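Local coordinates for protein Lysine/ornithine decarboxylase (Selenomonas ruminantium, PDB 5GJO) that decarboxylates L-lysine and L-ornithine to cadaverine and putrescine with similar efficiency, as a homodimer that uses pyridoxal 5'-phosphate as cofactor, at residues G321-D325 with G326-L330; T348-G351 with S352-V356. The protein carries 2 engineered substitutions. All coordinates share one frame; numbering follows the deposited sequence.

How the contacts relate
Both contacts are local and buried, each within one continuous piece of chain, and both reach a pyridoxal phosphate, but not the same one. Contact 1 lies in the loop between strands 315-320 and 329-336, its centre about 25 Å from the centre of the chain, and is buried partly against the second subunit, whose cofactor it meets. Contact 2, with its centre about 9 Å from that of the chain, follows strand 344-347 and serves the cofactor of its own chain. The two contact centres are about 19 Å apart and nothing touches between them. Buried aspartates organise contact 1 by gathering N-H and O-H donors, whereas contact 2 relies on a threonine hydroxyl and a water bound to backbone atoms.

Contact 1: residues G321-D325 with G326-L330; sequences GPSCD and GIDVL. With PLP (pyridoxal-5'-phosphate), chain O.
The loop between strands 315-320 and 329-336 of this class-II decarboxylase, which brings C324, by similarity the proton donor of an active site shared between subunits, up to the cofactor bound in the second subunit, is held in shape by the carboxylates of two aspartates, D325 and D328, which accept backbone N-H groups of the loop. At its base, G321 N donates to D328 O at 3.0 Å. Beside this bond the carboxylate of D328 lies against G321, with OD1 3.2 Å from G321 CA. The other oxygen, OD2, accepts twice from S323: on its anti lone pair from the hydroxyl OG at 2.7 Å, and from the backbone N, which approaches on the anti side but tilted from the carboxylate plane. S323 OG sits between its own backbone N and carbonyl carbon (chi1 75°), a position that lets hydroxyl and amide grip the same oxygen. D328 OD1 has a further donor in I290 N, so both ends of this buried carboxylate are engaged.

At the tip, D325 to D328 form a type I beta turn, closed by D328 N donating to D325 O at 3.1 Å. The side chain of D325 repeats this theme: with CG anti to its backbone N (chi1 -170°), OD1 takes the I327 N-H at 2.9 Å, from above the carboxylate plane and nearly straight at 172°. I327 CG2 lies alongside the same oxygen, while OD2 is bonded to Y291 OH.

Across the dimer interface, K152 of the second subunit donates from NZ to the carbonyl oxygens of G321 and S323. The CB of C324 leaves the backbone away from 326-330 and comes within 3.2 Å of O3 of the second subunit's cofactor, with C324 SG 4.2 Å from the same oxygen.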
ATOM      1  N   GLY A 321      10.284  -7.279   7.556  1.00 12.04           N
ATOM      2  CA  GLY A 321       9.492  -8.005   6.590  1.00 12.72           C
ATOM      3  C   GLY A 321      10.349  -8.590   5.480  1.00 13.26           C
ATOM      4  O   GLY A 321      11.562  -8.478   5.475  1.00 12.68           O
ATOM      5  N   PRO A 322       9.697  -9.227   4.499  1.00 12.83           N
ATOM      6  CA  PRO A 322      10.394 -10.034   3.510  1.00 13.73           C
ATOM      7  C   PRO A 322      10.830  -9.288   2.252  1.00 14.32           C
ATOM      8  O   PRO A 322      11.436  -9.896   1.366  1.00 15.92           O
ATOM      9  CB  PRO A 322       9.325 -11.075   3.119  1.00 13.25           C
ATOM     10  CG  PRO A 322       8.025 -10.299   3.245  1.00 13.94           C
ATOM     11  CD  PRO A 322       8.246  -9.479   4.524  1.00 14.49           C
ATOM     12  N   SER A 323      10.477  -8.042   2.124  1.00 13.05           N
ATOM     13  CA  SER A 323      10.832  -7.277   0.921  1.00 14.52           C
ATOM     14  C   SER A 323      12.294  -6.861   0.904  1.00 14.38           C
ATOM     15  O   SER A 323      13.048  -7.014   1.891  1.00 15.78           O
ATOM     16  CB  SER A 323       9.967  -6.088   0.719  1.00 15.37           C
ATOM     17  OG  SER A 323      10.306  -5.063   1.606  1.00 13.73           O
ATOM     18  N   CYS A 324      12.710  -6.411  -0.269  1.00 15.09           N
ATOM     19  CA  CYS A 324      14.059  -5.908  -0.501  1.00 15.43           C
ATOM     20  C   CYS A 324      14.233  -4.440  -0.160  1.00 17.01           C
ATOM     21  O   CYS A 324      15.217  -3.848  -0.604  1.00 18.73           O
ATOM     22  CB  CYS A 324      14.386  -6.093  -1.998  1.00 19.56           C
ATOM     23  SG  CYS A 324      14.560  -7.901  -2.328  1.00 22.51           S
ATOM     24  N   ASP A 325      13.287  -3.839   0.549  1.00 13.12           N
ATOM     25  CA  ASP A 325      13.278  -2.402   0.842  1.00 13.91           C
ATOM     26  C   ASP A 325      13.693  -2.183   2.302  1.00 15.04           C
ATOM     27  O   ASP A 325      13.225  -2.856   3.239  1.00 14.29           O
ATOM     28  CB  ASP A 325      11.894  -1.877   0.584  1.00 14.49           C
ATOM     29  CG  ASP A 325      11.786  -0.364   0.603  1.00 16.89           C
ATOM     30  OD1 ASP A 325      12.485   0.332   1.403  1.00 19.05           O
ATOM     31  OD2 ASP A 325      10.952   0.139  -0.163  1.00 16.33           O
ATOM     32  N   GLY A 326      14.519  -1.174   2.507  1.00 14.91           N
ATOM     33  CA  GLY A 326      14.992  -0.788   3.819  1.00 16.03           C
ATOM     34  C   GLY A 326      13.912  -0.314   4.782  1.00 15.49           C
ATOM     35  O   GLY A 326      14.074  -0.357   5.977  1.00 16.33           O
ATOM     36  N   ILE A 327      12.839   0.216   4.235  1.00 12.92           N
ATOM     37  CA  ILE A 327      11.737   0.668   5.034  1.00 14.22           C
ATOM     38  C   ILE A 327      10.972  -0.481   5.714  1.00 13.94           C
ATOM     39  O   ILE A 327      10.178  -0.248   6.567  1.00 15.63           O
ATOM     40  CB  ILE A 327      10.787   1.560   4.229  1.00 16.11           C
ATOM     41  CG1 ILE A 327      10.082   2.542   5.143  1.00 20.17           C
ATOM     42  CG2 ILE A 327       9.798   0.746   3.426  1.00 17.62           C
ATOM     43  CD1 ILE A 327       9.360   3.613   4.380  1.00 26.02           C
ATOM     44  N   ASP A 328      11.195  -1.708   5.271  1.00 12.59           N
ATOM     45  CA  ASP A 328      10.407  -2.834   5.746  1.00 12.52           C
ATOM     46  C   ASP A 328      10.926  -3.353   7.096  1.00 12.44           C
ATOM     47  O   ASP A 328      11.296  -4.497   7.249  1.00 12.37           O
ATOM     48  CB  ASP A 328      10.426  -3.932   4.663  1.00 12.68           C
ATOM     49  CG  ASP A 328       9.315  -4.956   4.822  1.00 14.30           C
ATOM     50  OD1 ASP A 328       8.633  -4.966   5.844  1.00 13.76           O
ATOM     51  OD2 ASP A 328       9.157  -5.762   3.911  1.00 13.92           O
ATOM     52  N   VAL A 329      10.913  -2.477   8.083  1.00 12.77           N
ATOM     53  CA  VAL A 329      11.295  -2.842   9.438  1.00 13.23           C
ATOM     54  C   VAL A 329      10.078  -2.616  10.316  1.00 13.80           C
ATOM     55  O   VAL A 329       9.515  -1.540  10.308  1.00 13.80           O
ATOM     56  CB  VAL A 329      12.471  -1.994   9.968  1.00 15.32           C
ATOM     57  CG1 VAL A 329      12.842  -2.418  11.372  1.00 15.47           C
ATOM     58  CG2 VAL A 329      13.676  -2.099   9.050  1.00 15.49           C
ATOM     59  N   LEU A 330       9.693  -3.640  11.066  1.00 12.13           N
ATOM     60  CA  LEU A 330       8.383  -3.643  11.702  1.00 11.97           C
ATOM     61  C   LEU A 330       8.507  -3.258  13.208  1.00 14.49           C
ATOM     62  O   LEU A 330       7.655  -2.514  13.732  1.00 14.79           O
ATOM     63  CB  LEU A 330       7.852  -5.045  11.608  1.00 11.58           C
ATOM     64  CG  LEU A 330       7.831  -5.623  10.190  1.00 12.42           C
ATOM     65  CD1 LEU A 330       7.327  -7.039  10.165  1.00 13.15           C
ATOM     66  CD2 LEU A 330       7.006  -4.711   9.305  1.00 12.82           C
TER
HETATM   67  N1  PLP O 404      18.278  -5.027  -6.705  1.00 39.93           N
HETATM   68  C2  PLP O 404      17.909  -5.275  -5.434  1.00 43.42           C
HETATM   69  C2A PLP O 404      18.269  -6.539  -4.707  1.00 41.14           C
HETATM   70  C3  PLP O 404      17.107  -4.286  -4.707  1.00 32.99           C
HETATM   71  O3  PLP O 404      16.738  -4.508  -3.459  1.00 32.43           O
HETATM   72  C4  PLP O 404      16.720  -3.035  -5.371  1.00 38.02           C
HETATM   73  C4A PLP O 404      15.912  -2.035  -4.616  1.00 41.63           C
HETATM   74  O4A PLP O 404      15.307  -2.371  -3.602  1.00 35.79           O
HETATM   75  C5  PLP O 404      17.220  -2.881  -6.764  1.00 34.15           C
HETATM   76  C6  PLP O 404      17.973  -3.875  -7.340  1.00 34.08           C
HETATM   77  C5A PLP O 404      16.912  -1.663  -7.580  1.00 34.56           C
HETATM   78  O4P PLP O 404      17.149  -0.443  -6.916  1.00 19.55           O
HETATM   79  P   PLP O 404      16.951   0.829  -7.772  1.00 15.79           P
HETATM   80  O1P PLP O 404      15.542   0.799  -8.092  1.00 18.29           O
HETATM   81  O2P PLP O 404      17.816   0.684  -8.958  1.00 16.26           O
HETATM   82  O3P PLP O 404      17.273   1.932  -6.874  1.00 20.44           O

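Contact 2: residues T348-G351 with S352-V356; sequences TEMG and SYTSV. With PLP (pyridoxal-5'-phosphate), chain H.
The backbone curls from M350 to T354 in the loop after strand 344-347 that supplies Y353 to the pyridoxal phosphate pocket, with positive phi at Y353 (58°). T354 points back across this bend, and its OG1 donates to M350 O at 2.8 Å, from above the carbonyl plane. The hydroxyl is placed there by chi1 of 52°, which sets it between the backbone N and carbonyl carbon of T354; the methyl CG2 also lies near M350 O, at 3.5 Å. A water links the two sides of the turn as well, donating to E349 O and accepting from S352 N at 2.9 Å. S352 OG, beside G351 C, turns to R259 O for its hydrogen bond, while N54 ND2 donates to G351 O; both partners tie the loop to the barrel domain.

The Y353 side chain starts away from 348-351 and its ring, part of the cofactor pocket, reaches the phosphate; F361 of the second subunit packs on it. The cofactor phosphate meets the ring at the edge and in plane: Y353 CE2 is 3.2 Å from O3P, and Y353 OH donates a hydrogen bond to that same oxygen at 2.8 Å.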
ATOM      1  N   THR A 348      -2.030 -10.116  16.913  1.00 10.30           N
ATOM      2  CA  THR A 348      -3.473 -10.079  17.323  1.00 10.64           C
ATOM      3  C   THR A 348      -4.075  -8.728  16.922  1.00 11.13           C
ATOM      4  O   THR A 348      -3.307  -7.823  16.557  1.00 11.70           O
ATOM      5  CB  THR A 348      -3.738 -10.431  18.799  1.00 12.16           C
ATOM      6  OG1 THR A 348      -2.949  -9.572  19.692  1.00 14.42           O
ATOM      7  CG2 THR A 348      -3.416 -11.859  19.000  1.00 12.78           C
ATOM      8  N   GLU A 349      -5.396  -8.581  17.009  1.00 10.20           N
ATOM      9  CA  GLU A 349      -6.067  -7.314  16.723  1.00 11.14           C
ATOM     10  C   GLU A 349      -5.608  -6.742  15.362  1.00 12.07           C
ATOM     11  O   GLU A 349      -5.297  -5.526  15.260  1.00 11.04           O
ATOM     12  CB  GLU A 349      -5.870  -6.293  17.869  1.00 12.07           C
ATOM     13  CG  GLU A 349      -6.564  -6.738  19.203  1.00 14.19           C
ATOM     14  CD  GLU A 349      -5.788  -7.771  19.970  1.00 15.97           C
ATOM     15  OE1 GLU A 349      -4.597  -7.592  20.268  1.00 15.72           O
ATOM     16  OE2 GLU A 349      -6.349  -8.827  20.300  1.00 17.76           O
ATOM     17  N   MET A 350      -5.649  -7.605  14.361  1.00 11.24           N
ATOM     18  CA  MET A 350      -5.198  -7.297  13.023  1.00 13.73           C
ATOM     19  C   MET A 350      -6.304  -7.185  11.972  1.00 11.92           C
ATOM     20  O   MET A 350      -6.053  -7.272  10.815  1.00 14.14           O
ATOM     21  CB  MET A 350      -4.115  -8.283  12.608  1.00 16.85           C
ATOM     22  CG  MET A 350      -2.726  -7.700  12.692  1.00 23.08           C
ATOM     23  SD  MET A 350      -1.871  -7.880  11.160  1.00 25.21           S
ATOM     24  CE  MET A 350      -0.417  -6.850  11.251  1.00 20.80           C
ATOM     25  N   GLY A 351      -7.529  -6.996  12.421  1.00 11.44           N
ATOM     26  CA  GLY A 351      -8.649  -7.074  11.576  1.00 11.30           C
ATOM     27  C   GLY A 351      -8.982  -5.854  10.741  1.00 12.14           C
ATOM     28  O   GLY A 351      -9.803  -5.987   9.782  1.00 16.01           O
ATOM     29  N   SER A 352      -8.444  -4.694  11.072  1.00 11.42           N
ATOM     30  CA  SER A 352      -8.917  -3.458  10.432  1.00 11.45           C
ATOM     31  C   SER A 352      -7.837  -2.564   9.856  1.00 10.54           C
ATOM     32  O   SER A 352      -6.841  -2.310  10.508  1.00 11.68           O
ATOM     33  CB  SER A 352      -9.737  -2.610  11.385  1.00 11.52           C
ATOM     34  OG  SER A 352     -10.833  -3.360  11.830  1.00 12.44           O
ATOM     35  N   TYR A 353      -8.036  -2.135   8.600  1.00 10.26           N
ATOM     36  CA  TYR A 353      -7.035  -1.273   7.942  1.00 10.92           C
ATOM     37  C   TYR A 353      -5.625  -1.917   7.868  1.00 12.77           C
ATOM     38  O   TYR A 353      -4.611  -1.286   8.108  1.00 13.22           O
ATOM     39  CB  TYR A 353      -7.005   0.132   8.507  1.00 11.94           C
ATOM     40  CG  TYR A 353      -8.398   0.782   8.508  1.00 11.85           C
ATOM     41  CD1 TYR A 353      -9.024   1.154   7.322  1.00 13.12           C
ATOM     42  CD2 TYR A 353      -9.079   0.982   9.682  1.00 13.05           C
ATOM     43  CE1 TYR A 353     -10.263   1.723   7.363  1.00 14.03           C
ATOM     44  CE2 TYR A 353     -10.347   1.553   9.751  1.00 14.07           C
ATOM     45  CZ  TYR A 353     -10.963   1.911   8.550  1.00 12.96           C
ATOM     46  OH  TYR A 353     -12.229   2.488   8.527  1.00 12.63           O
ATOM     47  N   THR A 354      -5.646  -3.204   7.583  1.00 11.71           N
ATOM     48  CA  THR A 354      -4.423  -4.008   7.479  1.00 12.30           C
ATOM     49  C   THR A 354      -4.428  -4.632   6.088  1.00 13.33           C
ATOM     50  O   THR A 354      -3.728  -4.106   5.168  1.00 12.10           O
ATOM     51  CB  THR A 354      -4.398  -5.077   8.582  1.00 12.59           C
ATOM     52  OG1 THR A 354      -5.634  -5.789   8.532  1.00 13.21           O
ATOM     53  CG2 THR A 354      -4.174  -4.393   9.962  1.00 15.09           C
ATOM     54  N   SER A 355      -5.171  -5.705   5.898  1.00 12.94           N
ATOM     55  CA  SER A 355      -5.199  -6.400   4.629  1.00 13.96           C
ATOM     56  C   SER A 355      -5.723  -5.497   3.499  1.00 14.11           C
ATOM     57  O   SER A 355      -5.313  -5.664   2.294  1.00 13.30           O
ATOM     58  CB  SER A 355      -6.010  -7.706   4.655  1.00 15.47           C
ATOM     59  OG  SER A 355      -7.308  -7.345   5.068  1.00 22.48           O
ATOM     60  N   VAL A 356      -6.562  -4.515   3.834  1.00 13.69           N
ATOM     61  CA  VAL A 356      -7.089  -3.624   2.805  1.00 14.23           C
ATOM     62  C   VAL A 356      -6.078  -2.724   2.213  1.00 14.13           C
ATOM     63  O   VAL A 356      -6.334  -2.193   1.139  1.00 13.25           O
ATOM     64  CB  VAL A 356      -8.303  -2.788   3.300  1.00 14.14           C
ATOM     65  CG1 VAL A 356      -9.379  -3.693   3.645  1.00 16.02           C
ATOM     66  CG2 VAL A 356      -7.974  -1.943   4.528  1.00 14.40           C
TER
HETATM   67  N1  PLP H 406     -17.712   5.807   7.660  1.00 35.98           N
HETATM   68  C2  PLP H 406     -17.019   6.738   6.960  1.00 46.50           C
HETATM   69  C2A PLP H 406     -17.750   7.693   6.054  1.00 49.94           C
HETATM   70  C3  PLP H 406     -15.542   6.818   7.085  1.00 39.68           C
HETATM   71  O3  PLP H 406     -14.824   7.745   6.392  1.00 32.07           O
HETATM   72  C4  PLP H 406     -14.879   5.854   7.990  1.00 37.42           C
HETATM   73  C4A PLP H 406     -13.412   5.855   8.180  1.00 42.13           C
HETATM   74  O4A PLP H 406     -12.686   6.322   7.318  1.00 35.07           O
HETATM   75  C5  PLP H 406     -15.751   4.885   8.698  1.00 35.06           C
HETATM   76  C6  PLP H 406     -17.127   4.923   8.487  1.00 31.96           C
HETATM   77  C5A PLP H 406     -15.151   3.867   9.641  1.00 29.43           C
HETATM   78  O4P PLP H 406     -14.319   4.531  10.589  1.00 17.35           O
HETATM   79  P   PLP H 406     -13.730   3.734  11.858  1.00 12.30           P
HETATM   80  O1P PLP H 406     -14.959   3.318  12.629  1.00 11.87           O
HETATM   81  O2P PLP H 406     -12.868   4.754  12.562  1.00 15.03           O
HETATM   82  O3P PLP H 406     -12.962   2.587  11.243  1.00 13.73           O
HETATM   83  O   HOH W   1      -7.210  -3.971  13.635  1.00 11.46           O